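Local coordinates for protein putative PLP-dependent aminotransferase (Bacillus cereus ATCC 10987, PDB 3JU7) that probably catalyses pyridoxal-phosphate-dependent transamination as a DegT/DnrJ/EryC1-type aminotransferase, and binds calcium ions, at residues I16-E21 against G243-K248; K23-S28 against S236-A241; Q39-T44 against V56-N61. All blocks are in the same frame, centred on the assembly; numbering follows the deposited sequence.

Interaction 1: residues I16-E21 against G243-K248; sequences IEYLDE and GIATMK. With CA (calcium ion), chain C; CA (calcium ion), chain E.
Lys248, in the last turn of helix 237-248, grips Glu17, just ahead of helix 19-28, directly and Glu21 in its first turn through water. The N-cap end of helix 19-28 packs here on the C-terminal half of helix 237-248, in what is, from the family, a fold type I aminotransferase. Tyr18 occupies the N-cap position, and its CA lies nearest that of Ala245. Direct polar bonds hold the lysine end. Lys248 NZ donates to Glu17 O over 2.8 Å, lying in the carbonyl plane on a lone pair with a C=O...N angle of 139°. The Glu17 carboxylate adds a looser salt bridge, OE1 to Lys248 NZ at 3.5 Å. Its chain bends at chi2 (-63°), which turns the acid across the end of the lysine, where OE1 also meets Lys248 CE. The lysine runs out straight beyond CG, and this brings its ammonium group to the loop before the helix.

The apolar part is small. Ala245 CB sits against Tyr18 CB at 3.8 Å, near the plane of the tyrosine ring and at its edge, and it also touches the carbonyl oxygen of Glu17. Beside it, Ile244 CG2 comes to 4.0 Å from Glu21 OE2, well out of the carboxylate plane. Farther out, Tyr18 packs on Tyr238 of the second subunit, so this helix start lies at the dimer interface.

Water carries the remaining links. The ammonium group gives a proton to each of two waters, and these donate to OE1 and OE2 of Glu21 respectively; lysine and glutamate thus pair through solvent, with Lys248 NZ and Glu21 OE1 5.2 Å apart. One of the two waters is also a calcium ligand, which joins this network to the metal site. There Asp20 OD2 bridges both calcium ions, at 2.6 Å from one and 2.5 Å from the other.

Interaction 2: residues K23-S28 against S236-A241; sequences KEIDAS and SEYAAA
The ring of Tyr238 is met obliquely by Ile25, whose CD1 lies 4.0 Å from Tyr238 CD1 while CG2 rests near CE1 and CZ. At the ring's edge and in its plane sits a water that accepts from Tyr238 OH at 2.6 Å and donates to Asp26 OD1. Both polar ends have partners in the second subunit as well: the tyrosine hydroxyl bonds to Thr12 OG1 there, and Asp26 OD2 to the backbone N of Val15.

Ile25 carries most of the contact. With CG1 anti to the carbonyl carbon (chi1 -71°), CD1 pushes against the backbone of helix 237-248, touching Glu237 O at 3.6 Å and Glu237 CB at 3.8 Å, and reaching the methyl of Ala241. A second water closes the far end, taking a proton from Ser28 OG and giving one to Glu237 OE2 at 2.6 Å. Glu237 is bent at chi2, and its carboxylate receives the backbone N-H groups of Ile37 and Asn38, an interaction that would probably stabilise its negative charge at the start of helix 36-48.

The two helix segments run nearly antiparallel, 154° apart, with axes 10.6 Å from each other. Ile37 of helix 36-48 touches Ile25 and Ala240, so that helix packs against both, while the second subunit covers the Asp26 and Tyr238 side.

Interaction 3: residues Q39-T44 against V56-N61; sequences QRFEQT and VTTVAN
Glu42 stretches from helix 36-48 to strand 55-59 and takes the backbone N-H of Thr58 on its OE2. The bond is 3.0 Å long and fairly straight (164° at the hydrogen), and it meets the carboxylate on the anti side, 19° out of its plane. This is helix-on-sheet packing in what is, from the family, the fold type I aminotransferase architecture: the helix segment crosses strand 56-59 at 132°, with axes 8.4 Å apart.

Around that bond the first shell is aliphatic. Glu42 CB touches Val56 CG2 at 3.7 Å, the two side chains lying side by side but pointing opposite ways. The glutamate is extended beyond CG, which carries the acid past Val56 to the Thr57-Thr58 backbone. Thr58 stands about at right angles to it, and its CG2 touches both Glu42 CG and the Phe41 ring, 3.8 Å from Phe41 CD2; the ring is approached obliquely.

The next shell fixes the acid. Lys213 from helix 206-215 forms a salt bridge to Glu42 OE2, and the same ammonium group bonds to Thr57 OG1, so one buried carboxylate oxygen is held by a lysine and by a strand amide, with a weak bond from Asn38 ND2 besides. Asn38 OD1 pairs with Thr58 OG1. Behind them, Thr57 makes backbone bonds with Ile201 on the antiparallel neighbour, strand 199-203, while Phe41 leans on Ile244 and Met247 of helix 237-248. Within the strand, Thr57 OG1 donates to Thr58 O over 3.2 Å, in the carbonyl plane and on a lone pair.

Overall arrangement
The three contacts stack outward from the sheet. Interaction 3 sets helix 36-48 on strand 55-59, helix 237-248 packs against helix 36-48, and helix 19-28 lies outermost through interactions 1 and 2, which share both their helices and have centres about 10 Å apart. The centre of interaction 3 is about 14 Å from that of interaction 1 and about 13 Å from that of interaction 2. Along the chain the contacts are nested, 3 inside 2 and 2 inside 1. A salt bridge from Glu24 OE1 to Arg40 NH2 ties the outer helix to helix 36-48. Interactions 1 and 2 also touch the second subunit, so the outer helices take part in the dimer interface.

Interaction 1: residues I16-E21 against G243-K248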
loop_
_atom_site.group_PDB
_atom_site.type_symbol
_atom_site.label_atom_id
_atom_site.label_comp_id
_atom_site.label_asym_id
_atom_site.label_seq_id
_atom_site.Cartn_x
_atom_site.Cartn_y
_atom_site.Cartn_z
ATOM N N ILE A 16 11.630 20.090 10.851
ATOM C CA ILE A 16 11.302 20.987 11.990
ATOM C C ILE A 16 9.771 21.284 12.033
ATOM O O ILE A 16 9.207 21.463 13.090
ATOM C CB ILE A 16 12.140 22.294 11.956
ATOM C CG1 ILE A 16 12.109 23.054 13.296
ATOM C CG2 ILE A 16 11.646 23.239 10.856
ATOM C CD1 ILE A 16 12.974 22.524 14.373
ATOM N N GLU A 17 9.129 21.280 10.860
ATOM C CA GLU A 17 7.713 21.617 10.692
ATOM C C GLU A 17 6.721 20.590 11.221
ATOM O O GLU A 17 5.606 20.968 11.531
ATOM C CB GLU A 17 7.418 21.887 9.207
ATOM C CG GLU A 17 8.185 23.055 8.589
ATOM C CD GLU A 17 7.860 24.415 9.203
ATOM O OE1 GLU A 17 6.908 24.530 10.015
ATOM O OE2 GLU A 17 8.558 25.387 8.876
ATOM N N TYR A 18 7.115 19.309 11.316
ATOM C CA TYR A 18 6.277 18.284 11.948
ATOM C C TYR A 18 6.933 17.572 13.155
ATOM O O TYR A 18 6.514 16.485 13.515
ATOM C CB TYR A 18 5.792 17.247 10.918
ATOM C CG TYR A 18 6.894 16.606 10.129
ATOM C CD1 TYR A 18 7.368 17.194 8.974
ATOM C CD2 TYR A 18 7.495 15.443 10.576
ATOM C CE1 TYR A 18 8.402 16.622 8.265
ATOM C CE2 TYR A 18 8.526 14.866 9.892
ATOM C CZ TYR A 18 8.981 15.445 8.737
ATOM O OH TYR A 18 10.012 14.859 8.081
ATOM N N LEU A 19 7.922 18.189 13.801
ATOM C CA LEU A 19 8.624 17.517 14.901
ATOM C C LEU A 19 7.714 17.422 16.129
ATOM O O LEU A 19 7.657 16.394 16.765
ATOM C CB LEU A 19 9.942 18.227 15.231
ATOM C CG LEU A 19 11.059 17.493 15.978
ATOM C CD1 LEU A 19 11.279 16.102 15.413
ATOM C CD2 LEU A 19 12.361 18.287 15.863
ATOM N N ASP A 20 7.018 18.500 16.462
ATOM C CA ASP A 20 5.972 18.444 17.479
ATOM C C ASP A 20 5.014 17.276 17.322
ATOM O O ASP A 20 4.712 16.601 18.279
ATOM C CB ASP A 20 5.151 19.715 17.452
ATOM C CG ASP A 20 5.911 20.887 17.938
ATOM O OD1 ASP A 20 7.025 20.750 18.526
ATOM O OD2 ASP A 20 5.388 21.979 17.758
ATOM N N GLU A 21 4.537 17.038 16.116
ATOM C CA GLU A 21 3.660 15.916 15.899
ATOM C C GLU A 21 4.381 14.593 16.134
ATOM O O GLU A 21 3.788 13.669 16.707
ATOM C CB GLU A 21 3.046 15.942 14.498
ATOM C CG GLU A 21 1.952 16.989 14.327
ATOM C CD GLU A 21 2.487 18.401 14.109
ATOM O OE1 GLU A 21 3.703 18.577 13.903
ATOM O OE2 GLU A 21 1.685 19.345 14.155
ATOM N N GLY A 243 1.626 15.231 6.500
ATOM C CA GLY A 243 0.454 15.811 5.861
ATOM C C GLY A 243 -0.064 17.032 6.585
ATOM O O GLY A 243 -0.365 18.068 5.964
ATOM N N ILE A 244 -0.183 16.948 7.903
ATOM C CA ILE A 244 -0.662 18.114 8.669
ATOM C C ILE A 244 0.235 19.341 8.487
ATOM O O ILE A 244 -0.252 20.486 8.439
ATOM C CB ILE A 244 -0.733 17.819 10.205
ATOM C CG1 ILE A 244 -1.924 16.920 10.526
ATOM C CG2 ILE A 244 -0.773 19.156 11.068
ATOM C CD1 ILE A 244 -1.918 16.483 11.967
ATOM N N ALA A 245 1.546 19.111 8.460
ATOM C CA ALA A 245 2.508 20.200 8.322
ATOM C C ALA A 245 2.434 20.752 6.925
ATOM O O ALA A 245 2.712 21.924 6.719
ATOM C CB ALA A 245 3.969 19.730 8.649
ATOM N N THR A 246 2.121 19.890 5.962
ATOM C CA THR A 246 1.991 20.316 4.597
ATOM C C THR A 246 0.736 21.175 4.415
ATOM O O THR A 246 0.741 22.066 3.573
ATOM C CB THR A 246 1.960 19.135 3.645
ATOM O OG1 THR A 246 3.156 18.377 3.819
ATOM C CG2 THR A 246 1.850 19.602 2.171
HETATM N N MSE A 247 -0.319 20.918 5.203
HETATM C CA MSE A 247 -1.493 21.769 5.203
HETATM C C MSE A 247 -1.131 23.161 5.687
HETATM O O MSE A 247 -1.665 24.131 5.179
HETATM C CB MSE A 247 -2.648 21.240 6.097
HETATM C CG MSE A 247 -3.419 20.051 5.555
HETATM SE SE MSE A 247 -4.495 20.512 4.018
HETATM C CE MSE A 247 -5.665 21.708 4.985
ATOM N N LYS A 248 -0.262 23.281 6.681
ATOM C CA LYS A 248 0.029 24.614 7.187
ATOM C C LYS A 248 0.887 25.430 6.193
ATOM O O LYS A 248 0.771 26.656 6.118
ATOM C CB LYS A 248 0.564 24.565 8.636
ATOM C CG LYS A 248 2.065 24.372 8.859
ATOM C CD LYS A 248 2.456 24.322 10.391
ATOM C CE LYS A 248 3.766 23.468 10.648
ATOM N NZ LYS A 248 4.263 23.360 12.064
HETATM CA CA CA C . 3.405 22.774 16.329
HETATM CA CA CA E . 6.166 24.351 17.701
HETATM O O HOH W 1 4.228 21.432 14.382
HETATM O O HOH W 2 2.428 20.998 12.158
HETATM O O HOH W 3 4.646 24.932 15.180
HETATM O O HOH W 4 7.860 23.727 16.159
HETATM O O HOH W 5 4.096 24.454 19.524
#

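Interaction 2: residues K23-S28 against S236-A241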
loop_
_atom_site.group_PDB
_atom_site.type_symbol
_atom_site.label_atom_id
_atom_site.label_comp_id
_atom_site.label_asym_id
_atom_site.label_seq_id
_atom_site.Cartn_x
_atom_site.Cartn_y
_atom_site.Cartn_z
ATOM N N LYS A 23 6.776 14.178 18.273
ATOM C CA LYS A 23 6.771 14.044 19.738
ATOM C C LYS A 23 5.425 13.521 20.228
ATOM O O LYS A 23 5.371 12.661 21.093
ATOM C CB LYS A 23 7.097 15.351 20.472
ATOM C CG LYS A 23 8.507 15.910 20.224
ATOM C CD LYS A 23 9.688 14.928 20.414
ATOM C CE LYS A 23 10.137 14.750 21.873
ATOM N NZ LYS A 23 11.600 14.377 21.918
ATOM N N GLU A 24 4.328 14.029 19.687
ATOM C CA GLU A 24 3.022 13.498 20.071
ATOM C C GLU A 24 2.927 11.993 19.834
ATOM O O GLU A 24 2.425 11.254 20.684
ATOM C CB GLU A 24 1.933 14.145 19.266
ATOM C CG GLU A 24 1.516 15.482 19.744
ATOM C CD GLU A 24 0.276 15.920 19.004
ATOM O OE1 GLU A 24 -0.790 15.299 19.217
ATOM O OE2 GLU A 24 0.384 16.859 18.202
ATOM N N ILE A 25 3.377 11.548 18.654
ATOM C CA ILE A 25 3.314 10.145 18.328
ATOM C C ILE A 25 4.108 9.330 19.328
ATOM O O ILE A 25 3.646 8.286 19.788
ATOM C CB ILE A 25 3.875 9.854 16.928
ATOM C CG1 ILE A 25 2.921 10.390 15.846
ATOM C CG2 ILE A 25 4.055 8.379 16.759
ATOM C CD1 ILE A 25 3.528 10.663 14.499
ATOM N N ASP A 26 5.307 9.787 19.655
ATOM C CA ASP A 26 6.169 9.061 20.586
ATOM C C ASP A 26 5.557 9.036 21.987
ATOM O O ASP A 26 5.698 8.031 22.680
ATOM C CB ASP A 26 7.574 9.680 20.674
ATOM C CG ASP A 26 8.444 9.368 19.463
ATOM O OD1 ASP A 26 8.119 8.400 18.748
ATOM O OD2 ASP A 26 9.462 10.085 19.256
ATOM N N ALA A 27 4.894 10.130 22.396
ATOM C CA ALA A 27 4.230 10.150 23.694
ATOM C C ALA A 27 2.989 9.246 23.694
ATOM O O ALA A 27 2.713 8.606 24.674
ATOM C CB ALA A 27 3.865 11.561 24.121
ATOM N N SER A 28 2.275 9.149 22.580
ATOM C CA SER A 28 1.013 8.409 22.570
ATOM C C SER A 28 1.195 6.899 22.385
ATOM O O SER A 28 0.295 6.116 22.683
ATOM C CB SER A 28 0.126 8.932 21.438
ATOM O OG SER A 28 0.526 8.313 20.215
ATOM N N SER A 236 0.341 5.473 7.914
ATOM C CA SER A 236 0.915 5.649 9.245
ATOM C C SER A 236 0.640 7.033 9.880
ATOM O O SER A 236 0.295 8.015 9.207
ATOM C CB SER A 236 2.428 5.335 9.259
ATOM O OG SER A 236 3.207 6.371 8.717
ATOM N N GLU A 237 0.797 7.084 11.195
ATOM C CA GLU A 237 0.755 8.369 11.940
ATOM C C GLU A 237 1.879 9.321 11.482
ATOM O O GLU A 237 1.728 10.522 11.439
ATOM C CB GLU A 237 0.918 8.071 13.408
ATOM C CG GLU A 237 -0.324 7.467 14.080
ATOM C CD GLU A 237 -1.497 8.465 14.138
ATOM O OE1 GLU A 237 -2.240 8.634 13.137
ATOM O OE2 GLU A 237 -1.667 9.069 15.191
ATOM N N TYR A 238 3.002 8.739 11.066
ATOM C CA TYR A 238 4.125 9.512 10.631
ATOM C C TYR A 238 3.832 10.257 9.317
ATOM O O TYR A 238 4.085 11.463 9.208
ATOM C CB TYR A 238 5.316 8.587 10.472
ATOM C CG TYR A 238 5.802 7.915 11.755
ATOM C CD1 TYR A 238 6.457 8.655 12.744
ATOM C CD2 TYR A 238 5.670 6.527 11.957
ATOM C CE1 TYR A 238 6.938 8.052 13.886
ATOM C CE2 TYR A 238 6.161 5.932 13.103
ATOM C CZ TYR A 238 6.793 6.701 14.063
ATOM O OH TYR A 238 7.278 6.148 15.221
ATOM N N ALA A 239 3.287 9.544 8.341
ATOM C CA ALA A 239 2.802 10.150 7.118
ATOM C C ALA A 239 1.749 11.223 7.416
ATOM O O ALA A 239 1.848 12.328 6.886
ATOM C CB ALA A 239 2.250 9.095 6.143
ATOM N N ALA A 240 0.783 10.947 8.292
ATOM C CA ALA A 240 -0.214 11.991 8.667
ATOM C C ALA A 240 0.436 13.222 9.269
ATOM O O ALA A 240 -0.015 14.342 9.038
ATOM C CB ALA A 240 -1.220 11.450 9.625
ATOM N N ALA A 241 1.486 13.018 10.067
ATOM C CA ALA A 241 2.245 14.125 10.684
ATOM C C ALA A 241 2.758 15.084 9.606
ATOM O O ALA A 241 2.579 16.295 9.708
ATOM C CB ALA A 241 3.432 13.576 11.510
HETATM O O HOH W 6 9.004 7.584 16.543
HETATM O O HOH W 7 -0.412 8.947 17.521
#

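Interaction 3: residues Q39-T44 against V56-N61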
loop_
_atom_site.group_PDB
_atom_site.type_symbol
_atom_site.label_atom_id
_atom_site.label_comp_id
_atom_site.label_asym_id
_atom_site.label_seq_id
_atom_site.Cartn_x
_atom_site.Cartn_y
_atom_site.Cartn_z
ATOM N N GLN A 39 -6.584 11.069 12.181
ATOM C CA GLN A 39 -7.919 11.656 12.311
ATOM C C GLN A 39 -7.820 13.178 12.249
ATOM O O GLN A 39 -8.675 13.820 11.638
ATOM C CB GLN A 39 -8.611 11.294 13.612
ATOM C CG GLN A 39 -8.921 9.817 13.838
ATOM C CD GLN A 39 -9.302 9.536 15.288
ATOM O OE1 GLN A 39 -10.127 10.271 15.885
ATOM N NE2 GLN A 39 -8.707 8.492 15.873
ATOM N N ARG A 40 -6.805 13.753 12.900
ATOM C CA ARG A 40 -6.670 15.224 12.932
ATOM C C ARG A 40 -6.452 15.730 11.522
ATOM O O ARG A 40 -7.059 16.698 11.104
ATOM C CB ARG A 40 -5.518 15.677 13.832
ATOM C CG ARG A 40 -5.433 17.201 14.029
ATOM C CD ARG A 40 -4.185 17.638 14.824
ATOM N NE ARG A 40 -4.138 16.900 16.069
ATOM C CZ ARG A 40 -3.060 16.646 16.791
ATOM N NH1 ARG A 40 -1.867 17.102 16.438
ATOM N NH2 ARG A 40 -3.195 15.943 17.899
ATOM N N PHE A 41 -5.622 15.023 10.771
ATOM C CA PHE A 41 -5.310 15.388 9.403
ATOM C C PHE A 41 -6.590 15.414 8.546
ATOM O O PHE A 41 -6.835 16.377 7.807
ATOM C CB PHE A 41 -4.267 14.394 8.856
ATOM C CG PHE A 41 -3.812 14.657 7.438
ATOM C CD1 PHE A 41 -3.681 15.962 6.930
ATOM C CD2 PHE A 41 -3.437 13.588 6.626
ATOM C CE1 PHE A 41 -3.220 16.183 5.619
ATOM C CE2 PHE A 41 -2.977 13.796 5.328
ATOM C CZ PHE A 41 -2.870 15.090 4.814
ATOM N N GLU A 42 -7.408 14.368 8.678
ATOM C CA GLU A 42 -8.652 14.257 7.913
ATOM C C GLU A 42 -9.637 15.329 8.335
ATOM O O GLU A 42 -10.334 15.866 7.499
ATOM C CB GLU A 42 -9.279 12.870 8.090
ATOM C CG GLU A 42 -8.452 11.722 7.484
ATOM C CD GLU A 42 -8.976 10.363 7.930
ATOM O OE1 GLU A 42 -9.763 10.307 8.905
ATOM O OE2 GLU A 42 -8.614 9.346 7.331
ATOM N N GLN A 43 -9.696 15.643 9.627
ATOM C CA GLN A 43 -10.612 16.671 10.111
ATOM C C GLN A 43 -10.168 18.024 9.570
ATOM O O GLN A 43 -10.990 18.871 9.238
ATOM C CB GLN A 43 -10.710 16.693 11.652
ATOM N N THR A 44 -8.860 18.208 9.457
ATOM C CA THR A 44 -8.295 19.457 8.955
ATOM C C THR A 44 -8.611 19.614 7.496
ATOM O O THR A 44 -8.824 20.726 7.026
ATOM C CB THR A 44 -6.759 19.469 9.147
ATOM O OG1 THR A 44 -6.480 19.479 10.557
ATOM C CG2 THR A 44 -6.107 20.672 8.476
ATOM N N VAL A 56 -13.674 12.099 4.188
ATOM C CA VAL A 56 -12.449 11.659 3.563
ATOM C C VAL A 56 -11.812 10.500 4.339
ATOM O O VAL A 56 -12.033 10.315 5.576
ATOM C CB VAL A 56 -11.400 12.812 3.478
ATOM C CG1 VAL A 56 -11.916 14.016 2.613
ATOM C CG2 VAL A 56 -11.007 13.235 4.871
ATOM N N THR A 57 -10.992 9.722 3.624
ATOM C CA THR A 57 -10.082 8.837 4.319
ATOM C C THR A 57 -8.697 8.900 3.700
ATOM O O THR A 57 -8.558 8.976 2.468
ATOM C CB THR A 57 -10.584 7.389 4.351
ATOM O OG1 THR A 57 -9.752 6.667 5.259
ATOM C CG2 THR A 57 -10.557 6.718 2.890
ATOM N N THR A 58 -7.663 8.878 4.543
ATOM C CA THR A 58 -6.295 8.746 4.022
ATOM C C THR A 58 -6.103 7.311 3.531
ATOM O O THR A 58 -6.854 6.427 3.930
ATOM C CB THR A 58 -5.250 9.086 5.062
ATOM O OG1 THR A 58 -5.384 8.200 6.183
ATOM C CG2 THR A 58 -5.402 10.563 5.550
ATOM N N VAL A 59 -5.164 7.109 2.602
ATOM C CA VAL A 59 -4.750 5.769 2.170
ATOM C C VAL A 59 -3.232 5.787 2.006
ATOM O O VAL A 59 -2.637 6.857 1.984
ATOM C CB VAL A 59 -5.431 5.324 0.876
ATOM C CG1 VAL A 59 -6.924 5.118 1.129
ATOM C CG2 VAL A 59 -5.180 6.339 -0.249
ATOM N N ALA A 60 -2.600 4.619 1.870
ATOM C CA ALA A 60 -1.144 4.563 1.898
ATOM C C ALA A 60 -0.538 5.133 0.628
ATOM O O ALA A 60 0.582 5.631 0.641
ATOM C CB ALA A 60 -0.663 3.164 2.166
ATOM N N ASN A 61 -1.289 5.036 -0.467
ATOM C CA ASN A 61 -0.979 5.688 -1.729
ATOM C C ASN A 61 -2.252 5.704 -2.616
ATOM O O ASN A 61 -3.217 4.943 -2.370
ATOM C CB ASN A 61 0.260 5.040 -2.416
ATOM C CG ASN A 61 0.010 3.631 -2.894
ATOM O OD1 ASN A 61 -0.919 3.390 -3.691
ATOM N ND2 ASN A 61 0.877 2.689 -2.480
#